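Local atomic coordinates of uncharacterized protein (Desulfovibrio piger ATCC 29098, PDB entry 4Z48), a protein that is of unknown function but belongs to the LolA-like family, and so may bind lipid-bearing or other hydrophobic partners as lipoprotein carriers do. Residues A16-D20 / L127-D131; D89-W93 / R104-K110; R116-S120 / S219-I223; E132-Q138 / I150-K156; E160-S164 / L189-L193. One frame throughout, in Å; residues are numbered along the deposited sequence.

Interaction 1. Residues A16-D20 / L127-D131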
# COMPACT_ATOMS: atom_id res chain seq x y z
N ALA A 16 8.63 12.61 -6.19
CA ALA A 16 7.65 12.07 -5.26
C ALA A 16 6.30 12.81 -5.38
O ALA A 16 5.27 12.17 -5.35
CB ALA A 16 8.19 12.13 -3.83
N VAL A 17 6.34 14.15 -5.57
CA VAL A 17 5.16 15.01 -5.73
C VAL A 17 4.42 14.65 -7.03
O VAL A 17 3.20 14.49 -6.99
CB VAL A 17 5.54 16.53 -5.69
CG1 VAL A 17 4.41 17.43 -6.19
CG2 VAL A 17 5.98 16.95 -4.28
N ARG A 18 5.15 14.52 -8.15
CA ARG A 18 4.59 14.13 -9.47
C ARG A 18 3.92 12.76 -9.38
O ARG A 18 2.83 12.56 -9.92
CB ARG A 18 5.68 14.11 -10.56
CG ARG A 18 6.17 15.49 -10.98
CD ARG A 18 6.74 15.46 -12.39
NE ARG A 18 8.03 14.77 -12.48
CZ ARG A 18 8.37 13.92 -13.45
NH1 ARG A 18 7.51 13.63 -14.43
NH2 ARG A 18 9.57 13.35 -13.46
N MSE A 19 4.56 11.81 -8.67
CA MSE A 19 4.03 10.47 -8.44
C MSE A 19 2.70 10.52 -7.70
O MSE A 19 1.81 9.71 -7.98
CB MSE A 19 5.04 9.63 -7.63
CG MSE A 19 6.31 9.31 -8.39
SE MSE A 19 7.58 8.40 -7.21
CE MSE A 19 6.65 6.69 -6.85
N ASP A 20 2.58 11.43 -6.73
CA ASP A 20 1.39 11.60 -5.90
C ASP A 20 0.24 12.22 -6.74
O ASP A 20 -0.93 12.09 -6.36
CB ASP A 20 1.73 12.46 -4.66
CG ASP A 20 0.64 12.58 -3.60
OD1 ASP A 20 -0.05 11.57 -3.34
OD2 ASP A 20 0.47 13.70 -3.05
N LEU A 127 0.55 4.84 0.27
CA LEU A 127 1.91 4.55 -0.20
C LEU A 127 2.64 5.84 -0.66
O LEU A 127 3.87 5.83 -0.75
CB LEU A 127 1.86 3.50 -1.34
CG LEU A 127 3.17 2.95 -1.97
CD1 LEU A 127 4.10 2.35 -0.93
CD2 LEU A 127 2.87 1.90 -3.02
N ASP A 128 1.89 6.95 -0.90
CA ASP A 128 2.51 8.17 -1.42
C ASP A 128 2.27 9.41 -0.53
O ASP A 128 1.93 10.48 -1.04
CB ASP A 128 2.04 8.40 -2.87
CG ASP A 128 2.58 7.38 -3.86
OD1 ASP A 128 3.79 7.48 -4.21
OD2 ASP A 128 1.81 6.48 -4.27
N ASP A 129 2.50 9.29 0.80
CA ASP A 129 2.40 10.40 1.75
C ASP A 129 3.74 11.15 1.72
O ASP A 129 4.62 10.90 2.54
CB ASP A 129 2.05 9.87 3.16
CG ASP A 129 1.32 10.86 4.04
OD1 ASP A 129 1.81 12.00 4.19
OD2 ASP A 129 0.28 10.48 4.63
N VAL A 130 3.90 12.01 0.68
CA VAL A 130 5.12 12.73 0.27
C VAL A 130 5.87 13.38 1.46
O VAL A 130 7.10 13.26 1.54
CB VAL A 130 4.83 13.77 -0.85
CG1 VAL A 130 6.01 14.69 -1.09
CG2 VAL A 130 4.46 13.08 -2.16
N ASP A 131 5.15 14.05 2.37
CA ASP A 131 5.81 14.78 3.46
C ASP A 131 6.15 13.90 4.69
O ASP A 131 6.61 14.42 5.71
CB ASP A 131 4.98 16.01 3.85
CG ASP A 131 4.92 17.08 2.76
OD1 ASP A 131 5.99 17.45 2.21
OD2 ASP A 131 3.80 17.56 2.47
O HOH W 1 5.00 9.89 -3.75
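The N-terminal helix 8-20 meets the long loop between strands 101-104 and 133-143, with Ala16, Val17 and Asp20 gathered round Val130. Valine suits this place because its two methyls divide the work, CG1 on Val17 and CG2 on Ala16 and Asp20. Val130 CG1, opposite the backbone N (chi1 170°), touches Val17 CG2 at 3.9 Å, the two side chains crossing at about a right angle, while Val130 CG2 lies 3.4 Å from the carbonyl O of Ala16 and 4.2 Å from Ala16 CB. The same CG2 also touches Asp20 CB at 3.8 Å, and the small CB of Ala16 lets helix and loop come close.

Beside this apolar patch the contact is polar but indirect. A water donates to Ala16 O at 2.8 Å and to Asp128 OD1 at 2.7 Å, joining a helix carbonyl to the loop carboxylate. Asp20 OD1 comes within 3.2 Å of Asp128 O, yet both are acceptors and form no bond. Asp20 OD1 also has a long, weak ion pair with Arg84. The selenomethionine Met19 brings its CE methyl near Asp128 OD1.

Asp128 finds its main partner in Arg177 of strand 177-184, against which Met19 also packs. Val130 is further covered by Tyr13 of helix 8-20, about a turn before Ala16.

Interaction 2. Residues D89-W93 / R104-K110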
# COMPACT_ATOMS: atom_id res chain seq x y z
N ASP A 89 -1.82 10.28 13.59
CA ASP A 89 -1.48 8.95 13.10
C ASP A 89 -2.68 8.36 12.36
O ASP A 89 -3.82 8.68 12.70
CB ASP A 89 -1.06 8.02 14.25
CG ASP A 89 0.17 8.49 14.99
OD1 ASP A 89 1.23 8.68 14.33
OD2 ASP A 89 0.09 8.68 16.22
N ASP A 90 -2.43 7.51 11.36
CA ASP A 90 -3.50 6.85 10.63
C ASP A 90 -4.23 5.92 11.57
O ASP A 90 -3.58 5.24 12.39
CB ASP A 90 -2.97 6.05 9.44
CG ASP A 90 -2.49 6.85 8.23
OD1 ASP A 90 -2.56 8.12 8.28
OD2 ASP A 90 -2.08 6.22 7.24
N ASP A 91 -5.55 5.92 11.49
CA ASP A 91 -6.44 5.07 12.26
C ASP A 91 -6.73 3.78 11.49
O ASP A 91 -6.99 3.77 10.28
CB ASP A 91 -7.75 5.81 12.60
CG ASP A 91 -7.62 6.91 13.63
OD1 ASP A 91 -6.97 6.67 14.66
OD2 ASP A 91 -8.19 8.00 13.41
N MSE A 92 -6.71 2.69 12.20
CA MSE A 92 -6.98 1.40 11.59
C MSE A 92 -7.67 0.49 12.60
O MSE A 92 -7.32 0.46 13.80
CB MSE A 92 -5.68 0.76 11.09
CG MSE A 92 -5.88 -0.59 10.43
SE MSE A 92 -4.20 -1.29 9.75
CE MSE A 92 -3.82 -0.00 8.50
N TRP A 93 -8.66 -0.23 12.10
CA TRP A 93 -9.41 -1.21 12.86
C TRP A 93 -9.67 -2.48 12.04
O TRP A 93 -9.79 -2.43 10.81
CB TRP A 93 -10.76 -0.64 13.30
CG TRP A 93 -10.69 0.58 14.16
CD1 TRP A 93 -10.72 0.63 15.52
CD2 TRP A 93 -10.75 1.94 13.71
NE1 TRP A 93 -10.77 1.94 15.95
CE2 TRP A 93 -10.80 2.76 14.85
CE3 TRP A 93 -10.77 2.54 12.43
CZ2 TRP A 93 -10.89 4.16 14.77
CZ3 TRP A 93 -10.87 3.91 12.35
CH2 TRP A 93 -10.91 4.71 13.50
N ARG A 104 -8.54 -2.23 17.42
CA ARG A 104 -7.76 -1.14 16.84
C ARG A 104 -6.36 -1.68 16.58
O ARG A 104 -5.82 -2.40 17.43
CB ARG A 104 -7.71 0.06 17.83
CG ARG A 104 -6.79 1.16 17.31
CD ARG A 104 -6.64 2.32 18.27
NE ARG A 104 -7.81 3.20 18.28
CZ ARG A 104 -8.04 4.17 17.40
NH1 ARG A 104 -7.22 4.37 16.37
NH2 ARG A 104 -9.12 4.93 17.52
N ILE A 105 -5.77 -1.33 15.44
CA ILE A 105 -4.38 -1.67 15.14
C ILE A 105 -3.62 -0.36 15.19
O ILE A 105 -3.81 0.52 14.34
CB ILE A 105 -4.16 -2.42 13.81
CG1 ILE A 105 -4.92 -3.74 13.79
CG2 ILE A 105 -2.66 -2.61 13.54
CD1 ILE A 105 -5.18 -4.29 12.37
N SER A 106 -2.78 -0.20 16.22
CA SER A 106 -2.03 1.03 16.38
C SER A 106 -0.63 0.76 16.89
O SER A 106 -0.34 -0.36 17.34
CB SER A 106 -2.79 1.96 17.33
OG SER A 106 -2.79 1.45 18.66
N GLY A 107 0.21 1.80 16.88
CA GLY A 107 1.58 1.69 17.36
C GLY A 107 2.35 0.61 16.61
O GLY A 107 2.17 0.45 15.41
N SER A 108 3.11 -0.20 17.36
CA SER A 108 3.93 -1.28 16.80
C SER A 108 3.08 -2.40 16.19
O SER A 108 3.60 -3.19 15.40
CB SER A 108 4.85 -1.84 17.89
OG SER A 108 4.07 -2.47 18.88
N SER A 109 1.76 -2.48 16.52
CA SER A 109 0.90 -3.48 15.88
C SER A 109 0.84 -3.26 14.34
O SER A 109 0.67 -4.22 13.60
CB SER A 109 -0.51 -3.47 16.47
OG SER A 109 -0.49 -3.66 17.87
N LYS A 110 1.06 -2.01 13.87
CA LYS A 110 1.15 -1.65 12.44
C LYS A 110 2.26 -2.44 11.71
O LYS A 110 2.20 -2.55 10.49
CB LYS A 110 1.45 -0.13 12.28
CG LYS A 110 0.41 0.82 12.84
CD LYS A 110 -0.86 0.93 12.01
CE LYS A 110 -1.57 2.18 12.46
NZ LYS A 110 -2.87 2.33 11.80
O HOH W 2 -5.38 2.87 14.84
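Arg104 starts extended and then bends at chi3 (-76°), a turn that carries its guanidinium back along strand 91-96 to Asp91 and Trp93; Lys110 bends at chi2 (-74°) and then runs straight to bring NZ to the carbonyl O of Asp90. Arg104 NH1 forms a salt bridge with Asp91 OD1 at 2.9 Å; NH1 meets OD1 from above the carboxylate plane, while the acceptor stays close to the guanidinium plane. Trp93 NE1 lies over one face of that long, flexible side chain's guanidinium, 3.8 Å from Arg104 CZ, but the two planes are 56° apart, so they do not stack.

Lys110 NZ donates to Asp90 O at 3.1 Å and rests 3.3 Å from Met92 CB. The two backbones join where Ile105 N donates to Met92 O at 2.9 Å. A water takes hydrogens from Met92 N and Arg104 NH1 and gives one to Ile105 O. Selenomethionine Met92 lays its SE against Ile105 CD1 at 4.1 Å, both apolar and both buried.

Trp93 and Arg104 pair as antiparallel neighbours in strands 91-96 and 101-104. On its other side, strand 91-96 bonds to strand 77-82, whose Trp81 meets Trp93 edge-to-face; Tyr83 and Ser82 hold Asp91 and Asp90.

Interaction 3. Residues R116-S120 / S219-I223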
# COMPACT_ATOMS: atom_id res chain seq x y z
N ARG A 116 -1.55 -12.90 7.52
CA ARG A 116 -0.47 -13.88 7.41
C ARG A 116 0.31 -13.73 6.09
O ARG A 116 1.10 -14.62 5.75
CB ARG A 116 -0.99 -15.32 7.59
CG ARG A 116 -1.68 -15.48 8.95
CD ARG A 116 -2.41 -16.79 9.08
NE ARG A 116 -1.51 -17.93 9.07
CZ ARG A 116 -1.93 -19.18 9.22
NH1 ARG A 116 -3.22 -19.44 9.39
NH2 ARG A 116 -1.06 -20.18 9.21
N SER A 117 0.09 -12.61 5.36
CA SER A 117 0.79 -12.32 4.10
C SER A 117 2.16 -11.68 4.35
O SER A 117 2.56 -11.43 5.50
CB SER A 117 -0.04 -11.43 3.18
OG SER A 117 0.02 -10.07 3.60
N ASP A 118 2.86 -11.39 3.23
CA ASP A 118 4.17 -10.72 3.26
C ASP A 118 4.00 -9.21 3.34
O ASP A 118 4.99 -8.50 3.51
CB ASP A 118 5.01 -11.17 2.08
CG ASP A 118 5.40 -12.62 2.31
OD1 ASP A 118 6.28 -12.86 3.10
OD2 ASP A 118 4.68 -13.52 1.79
N LEU A 119 2.75 -8.74 3.37
CA LEU A 119 2.45 -7.32 3.61
C LEU A 119 2.27 -7.11 5.12
O LEU A 119 1.71 -7.99 5.78
CB LEU A 119 1.13 -6.96 2.90
CG LEU A 119 1.11 -6.70 1.41
CD1 LEU A 119 1.35 -7.97 0.60
CD2 LEU A 119 -0.27 -6.22 1.01
N SER A 120 2.71 -5.96 5.67
CA SER A 120 2.47 -5.58 7.05
C SER A 120 1.22 -4.73 7.10
O SER A 120 0.80 -4.24 6.06
CB SER A 120 3.66 -4.79 7.60
OG SER A 120 4.81 -5.61 7.72
N SER A 219 9.19 -16.59 2.39
CA SER A 219 7.83 -16.53 1.88
C SER A 219 7.66 -15.45 0.82
O SER A 219 8.40 -14.45 0.82
CB SER A 219 6.84 -16.27 3.01
OG SER A 219 7.21 -15.17 3.82
N PHE A 220 6.65 -15.62 -0.04
CA PHE A 220 6.29 -14.59 -1.01
C PHE A 220 4.77 -14.55 -1.19
O PHE A 220 4.10 -15.58 -1.07
CB PHE A 220 7.01 -14.79 -2.35
CG PHE A 220 6.65 -16.05 -3.10
CD1 PHE A 220 7.32 -17.24 -2.84
CD2 PHE A 220 5.68 -16.04 -4.09
CE1 PHE A 220 7.00 -18.41 -3.55
CE2 PHE A 220 5.36 -17.21 -4.80
CZ PHE A 220 6.02 -18.39 -4.53
N THR A 221 4.24 -13.34 -1.43
CA THR A 221 2.81 -13.12 -1.63
C THR A 221 2.58 -12.58 -3.04
O THR A 221 3.27 -11.65 -3.45
CB THR A 221 2.26 -12.18 -0.52
OG1 THR A 221 2.42 -12.84 0.76
CG2 THR A 221 0.79 -11.83 -0.71
N VAL A 222 1.60 -13.13 -3.77
CA VAL A 222 1.26 -12.60 -5.09
C VAL A 222 -0.19 -12.08 -5.02
O VAL A 222 -1.07 -12.82 -4.64
CB VAL A 222 1.47 -13.62 -6.23
CG1 VAL A 222 1.08 -13.04 -7.59
CG2 VAL A 222 2.92 -14.11 -6.26
N ILE A 223 -0.42 -10.81 -5.39
CA ILE A 223 -1.77 -10.26 -5.37
C ILE A 223 -2.19 -9.85 -6.78
O ILE A 223 -1.47 -9.06 -7.43
CB ILE A 223 -1.91 -9.04 -4.39
CG1 ILE A 223 -1.27 -9.31 -3.00
CG2 ILE A 223 -3.41 -8.67 -4.25
CD1 ILE A 223 -1.04 -8.01 -2.22
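Two short hydrogen bonds tie the carboxylate of Asp118 to strand 219-230. Ser219 OG donates at 2.6 Å to Asp118 OD1, which accepts on its syn lone pair, and Thr221 OG1 donates to Asp118 OD2 at 2.6 Å on the anti side, slightly out of the carboxylate plane. Ser219 reaches its acceptor by placing OG between the backbone N and the carbonyl carbon (chi1 51°). Aspartate suits the place because each oxygen can take its own hydroxyl, so the group is held against rotation.

Charge adds to these bonds: Asp118 OD1 also forms a salt bridge with Arg214 of the adjacent strand 204-214, which probably favours the ionised form of this buried acid.

Within the loop, Ser117 OG accepts from Leu119 N at 3.0 Å, which makes an ST turn; the same OG is hydrogen-bonded to Phe114 O. The turn sets Asp118 and Leu119 against a strand of the curved antiparallel sheet expected of a LolA-like fold, on the face carrying Ser219, Thr221 and Ile223. Strand 219-230 is itself flanked by strands 27-38 and 204-214.

Apolar contact completes the interface. The forked end of Leu119 meets the CD1 tip of Ile223, tip to tip, with Leu119 CD1 3.7 Å and Leu119 CD2 3.8 Å from Ile223 CD1. Thr221 turns its methyl CG2 toward the loop, 4.1 Å from Leu119 CD1 and 4.0 Å from Ser117 CB.

Interaction 4. Residues E132-Q138 / I150-K156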
# COMPACT_ATOMS: atom_id res chain seq x y z
N GLU A 132 6.05 12.58 4.57
CA GLU A 132 6.47 11.73 5.67
C GLU A 132 7.94 11.28 5.48
O GLU A 132 8.52 10.69 6.39
CB GLU A 132 5.53 10.53 5.85
CG GLU A 132 4.16 10.90 6.40
CD GLU A 132 3.37 9.77 7.01
OE1 GLU A 132 3.34 8.67 6.41
OE2 GLU A 132 2.73 10.00 8.06
N TYR A 133 8.55 11.66 4.33
CA TYR A 133 9.90 11.21 3.96
C TYR A 133 10.86 12.28 3.46
O TYR A 133 10.45 13.31 2.97
CB TYR A 133 9.77 10.16 2.81
CG TYR A 133 8.80 9.04 3.08
CD1 TYR A 133 7.46 9.15 2.73
CD2 TYR A 133 9.22 7.85 3.67
CE1 TYR A 133 6.55 8.12 2.99
CE2 TYR A 133 8.33 6.81 3.92
CZ TYR A 133 6.99 6.96 3.60
OH TYR A 133 6.10 5.94 3.85
N ASP A 134 12.14 11.95 3.51
CA ASP A 134 13.27 12.65 2.89
C ASP A 134 13.64 11.85 1.66
O ASP A 134 13.67 10.62 1.72
CB ASP A 134 14.44 12.74 3.87
CG ASP A 134 14.16 13.65 5.04
OD1 ASP A 134 13.75 14.80 4.81
OD2 ASP A 134 14.29 13.19 6.18
N TYR A 135 13.92 12.51 0.55
CA TYR A 135 14.20 11.82 -0.70
C TYR A 135 15.61 11.99 -1.18
O TYR A 135 16.28 12.96 -0.84
CB TYR A 135 13.23 12.31 -1.79
CG TYR A 135 11.79 12.07 -1.41
CD1 TYR A 135 11.20 10.82 -1.59
CD2 TYR A 135 11.04 13.05 -0.77
CE1 TYR A 135 9.90 10.57 -1.17
CE2 TYR A 135 9.74 12.82 -0.36
CZ TYR A 135 9.17 11.57 -0.57
OH TYR A 135 7.89 11.29 -0.15
N LEU A 136 16.04 11.07 -2.04
CA LEU A 136 17.30 11.18 -2.75
C LEU A 136 17.18 10.52 -4.16
O LEU A 136 17.05 9.30 -4.29
CB LEU A 136 18.44 10.59 -1.91
CG LEU A 136 19.88 10.70 -2.40
CD1 LEU A 136 20.35 12.16 -2.48
CD2 LEU A 136 20.79 9.89 -1.48
N LEU A 137 17.14 11.35 -5.21
CA LEU A 137 17.11 10.86 -6.58
C LEU A 137 18.54 10.36 -6.92
O LEU A 137 19.46 11.16 -7.00
CB LEU A 137 16.61 11.94 -7.57
CG LEU A 137 16.57 11.52 -9.04
CD1 LEU A 137 15.59 10.38 -9.26
CD2 LEU A 137 16.22 12.69 -9.94
N GLN A 138 18.69 9.05 -7.13
CA GLN A 138 19.99 8.39 -7.34
C GLN A 138 20.39 8.29 -8.79
O GLN A 138 21.57 8.11 -9.09
CB GLN A 138 20.01 7.00 -6.70
CG GLN A 138 19.91 7.04 -5.17
CD GLN A 138 21.18 7.48 -4.49
OE1 GLN A 138 21.97 8.29 -5.00
NE2 GLN A 138 21.42 6.92 -3.32
N ILE A 150 15.63 6.00 -10.10
CA ILE A 150 15.98 5.34 -8.86
C ILE A 150 15.73 6.40 -7.77
O ILE A 150 16.42 7.42 -7.74
CB ILE A 150 17.42 4.73 -8.81
CG1 ILE A 150 17.72 3.82 -10.05
CG2 ILE A 150 17.62 3.96 -7.47
CD1 ILE A 150 19.21 3.73 -10.39
N LEU A 151 14.71 6.17 -6.93
CA LEU A 151 14.32 7.12 -5.89
C LEU A 151 14.39 6.49 -4.53
O LEU A 151 13.62 5.55 -4.26
CB LEU A 151 12.86 7.63 -6.14
CG LEU A 151 12.36 8.73 -5.16
CD1 LEU A 151 13.23 9.99 -5.26
CD2 LEU A 151 10.91 9.10 -5.46
N GLU A 152 15.29 6.99 -3.69
CA GLU A 152 15.39 6.52 -2.32
C GLU A 152 14.55 7.41 -1.45
O GLU A 152 14.57 8.64 -1.63
CB GLU A 152 16.84 6.52 -1.81
CG GLU A 152 17.76 5.51 -2.49
CD GLU A 152 19.08 5.23 -1.79
OE1 GLU A 152 19.25 5.67 -0.62
OE2 GLU A 152 19.93 4.55 -2.40
N ARG A 153 13.83 6.83 -0.50
CA ARG A 153 13.07 7.62 0.46
C ARG A 153 13.33 7.07 1.86
O ARG A 153 13.41 5.87 2.04
CB ARG A 153 11.57 7.72 0.11
CG ARG A 153 10.70 6.55 0.45
CD ARG A 153 9.26 6.87 0.14
NE ARG A 153 8.42 5.72 0.42
CZ ARG A 153 7.13 5.64 0.12
NH1 ARG A 153 6.52 6.63 -0.52
NH2 ARG A 153 6.44 4.55 0.42
N THR A 154 13.60 7.97 2.81
CA THR A 154 13.91 7.65 4.19
C THR A 154 12.82 8.27 5.04
O THR A 154 12.52 9.45 4.84
CB THR A 154 15.33 8.16 4.55
OG1 THR A 154 16.27 7.58 3.66
CG2 THR A 154 15.76 7.78 5.95
N PRO A 155 12.23 7.55 6.02
CA PRO A 155 11.21 8.18 6.85
C PRO A 155 11.81 9.30 7.68
O PRO A 155 12.94 9.18 8.19
CB PRO A 155 10.69 7.03 7.73
CG PRO A 155 11.83 6.06 7.79
CD PRO A 155 12.45 6.14 6.41
N LYS A 156 11.06 10.40 7.79
CA LYS A 156 11.46 11.53 8.64
C LYS A 156 11.53 11.07 10.09
O LYS A 156 10.79 10.16 10.49
CB LYS A 156 10.45 12.67 8.50
CG LYS A 156 10.52 13.36 7.16
CD LYS A 156 9.79 14.68 7.17
CE LYS A 156 9.98 15.41 5.86
NZ LYS A 156 9.04 16.55 5.75
O HOH W 3 15.36 10.84 6.81
O HOH W 4 16.27 9.09 1.13
O HOH W 5 6.70 9.27 -1.46
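Asp134 and Thr154 exchange two backbone hydrogen bonds, Asp134 N to Thr154 O and Thr154 N to Asp134 O, both 2.9 Å. Leu136 and Glu152 do the same, and one further hydrogen bond each runs from Gln138 N to Ile150 O and from Lys156 N to Glu132 O. Among the side chains, Gln138 NE2 donates to Glu152 OE2 at 2.9 Å, from well above the carboxylate plane.

A water links Tyr135 OH, 2.7 Å away, to Arg153 NH1 at 2.8 Å; Tyr135 OH is also hydrogen-bonded to Val130 O. Arg153 CG lies between the backbone N and the carbonyl carbon (chi1 79°) and the chain then runs extended, which lays the guanidinium on the Tyr133 ring in a cation-pi stack, planes 3° apart and Arg153 CZ 4.0 Å from the ring centroid. Arginine suits the place: its flat end covers the flat ring while its N-H groups remain available to Leu127 O and the water. Arg153 CD adds a CH-pi contact. Tyr135 CE1 packs on Arg153 CB at 3.5 Å, and Tyr135 CB on Leu151 CD1 at 4.2 Å, near helix 8-20.

The alternating pairs are those of antiparallel strands, and since 133-143 and 146-155 follow each other directly they form a beta hairpin.

Interaction 5. Residues E160-S164 / L189-L193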
# COMPACT_ATOMS: atom_id res chain seq x y z
N GLU A 160 6.62 6.47 12.87
CA GLU A 160 6.32 5.12 13.36
C GLU A 160 6.30 4.17 12.16
O GLU A 160 5.31 4.11 11.42
CB GLU A 160 4.96 5.15 14.08
CG GLU A 160 4.62 3.94 14.93
CD GLU A 160 3.86 4.32 16.18
OE1 GLU A 160 2.67 4.68 16.07
OE2 GLU A 160 4.48 4.33 17.27
N THR A 161 7.41 3.47 11.93
CA THR A 161 7.53 2.56 10.78
C THR A 161 8.57 1.50 11.08
O THR A 161 9.48 1.74 11.88
CB THR A 161 7.89 3.36 9.48
OG1 THR A 161 8.11 2.46 8.39
CG2 THR A 161 9.11 4.26 9.64
N GLN A 162 8.47 0.33 10.45
CA GLN A 162 9.50 -0.69 10.68
C GLN A 162 10.70 -0.45 9.73
O GLN A 162 11.74 -1.09 9.88
CB GLN A 162 8.90 -2.09 10.45
CG GLN A 162 8.70 -2.41 9.00
CD GLN A 162 7.89 -3.65 8.78
OE1 GLN A 162 6.67 -3.58 8.61
NE2 GLN A 162 8.56 -4.80 8.75
N TYR A 163 10.53 0.43 8.74
CA TYR A 163 11.56 0.59 7.73
C TYR A 163 12.51 1.75 7.99
O TYR A 163 12.11 2.78 8.53
CB TYR A 163 10.93 0.77 6.34
CG TYR A 163 9.88 -0.27 6.02
CD1 TYR A 163 10.20 -1.62 5.90
CD2 TYR A 163 8.54 0.10 5.86
CE1 TYR A 163 9.24 -2.57 5.56
CE2 TYR A 163 7.56 -0.86 5.56
CZ TYR A 163 7.91 -2.19 5.43
OH TYR A 163 6.93 -3.08 5.10
N SER A 164 13.76 1.55 7.61
CA SER A 164 14.80 2.58 7.75
C SER A 164 14.91 3.35 6.44
O SER A 164 15.24 4.54 6.46
CB SER A 164 16.14 1.96 8.11
OG SER A 164 16.52 1.02 7.12
N LEU A 189 17.91 -5.99 4.23
CA LEU A 189 16.84 -6.11 3.24
C LEU A 189 15.70 -6.97 3.80
O LEU A 189 15.89 -8.17 4.02
CB LEU A 189 17.38 -6.72 1.93
CG LEU A 189 16.38 -6.83 0.78
CD1 LEU A 189 15.96 -5.46 0.27
CD2 LEU A 189 16.97 -7.64 -0.35
N VAL A 190 14.55 -6.34 4.10
CA VAL A 190 13.43 -7.05 4.76
C VAL A 190 12.33 -7.43 3.73
O VAL A 190 11.64 -8.46 3.90
CB VAL A 190 12.86 -6.26 5.99
CG1 VAL A 190 12.22 -4.93 5.61
CG2 VAL A 190 11.86 -7.11 6.78
N LYS A 191 12.14 -6.61 2.68
CA LYS A 191 11.11 -6.91 1.69
C LYS A 191 11.53 -6.49 0.31
O LYS A 191 12.17 -5.43 0.13
CB LYS A 191 9.75 -6.25 2.01
CG LYS A 191 9.18 -6.46 3.35
CD LYS A 191 7.72 -6.15 3.34
CE LYS A 191 7.27 -6.34 4.74
NZ LYS A 191 5.84 -6.05 4.89
N LYS A 192 11.15 -7.31 -0.68
CA LYS A 192 11.34 -7.01 -2.10
C LYS A 192 9.95 -6.95 -2.74
O LYS A 192 9.19 -7.90 -2.62
CB LYS A 192 12.24 -8.06 -2.82
CG LYS A 192 13.69 -8.12 -2.36
CD LYS A 192 14.55 -8.78 -3.44
CE LYS A 192 15.31 -10.01 -2.96
NZ LYS A 192 16.34 -10.47 -3.95
N LEU A 193 9.61 -5.81 -3.36
CA LEU A 193 8.31 -5.61 -4.01
C LEU A 193 8.49 -5.53 -5.50
O LEU A 193 9.44 -4.90 -5.97
CB LEU A 193 7.62 -4.36 -3.50
CG LEU A 193 7.14 -4.32 -2.03
CD1 LEU A 193 8.32 -4.18 -1.06
CD2 LEU A 193 6.22 -3.12 -1.82
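Tyr163 extends its ring across to Val190 and Lys191. From CB, the torsion that sets CG opposite the carbonyl carbon (chi1 -49°) directs the ring toward strand 189-201. At the ring edge, Tyr163 CD1 lies 3.9 Å from Val190 CG1 and CE1 lies 3.8 Å from the same methyl, which is nearly in the ring plane. Over one ring face sits CG of the preceding Gln162, 3.4 Å above the plane.

Farthest out, Tyr163 OH accepts a weak hydrogen bond from Lys191 NZ at 3.2 Å, with CD and CE of the lysine passing close by. The lysine chain is extended beyond CG and crosses the tyrosine at about a right angle. Tyrosine suits the position: its ring packs on the valine while its hydroxyl reaches the buried ammonium group of Lys191.

Both polar ends are mainly held by Asp123, whose OD1 is hydrogen-bonded to Tyr163 OH and whose OD2 forms a salt bridge with Lys191 NZ. That nitrogen is also hydrogen-bonded to Asp118 O and Ser120 OG, so several acceptors surround its charge.

Val190 and Lys191 both pair with Tyr182, a classic beta bulge; strand 177-184 lies between strands 163-171 and 189-201, and its Tyr182 meets the Tyr163 ring edge-to-face.

In the fold
The long loop after strand 101-104 contributes one segment each to interactions 2, 3 and 1, in that order along the chain. Interactions 1 and 4 are the closest pair, with centres about 10 Å apart, and hydrogen bonds join the two contacts. Interactions 3 and 5, about 13 Å apart between centres, are joined through Lys191 NZ to Asp118 O. Interaction 5 also packs on interaction 4 through Pro155. Interactions 1 and 3 lie about 24 Å apart between centres, on opposite sides of the chain's centre. In LolA relatives a curved sheet and covering helices and loops enclose a hydrophobic cavity; a similar role here is plausible but unproven.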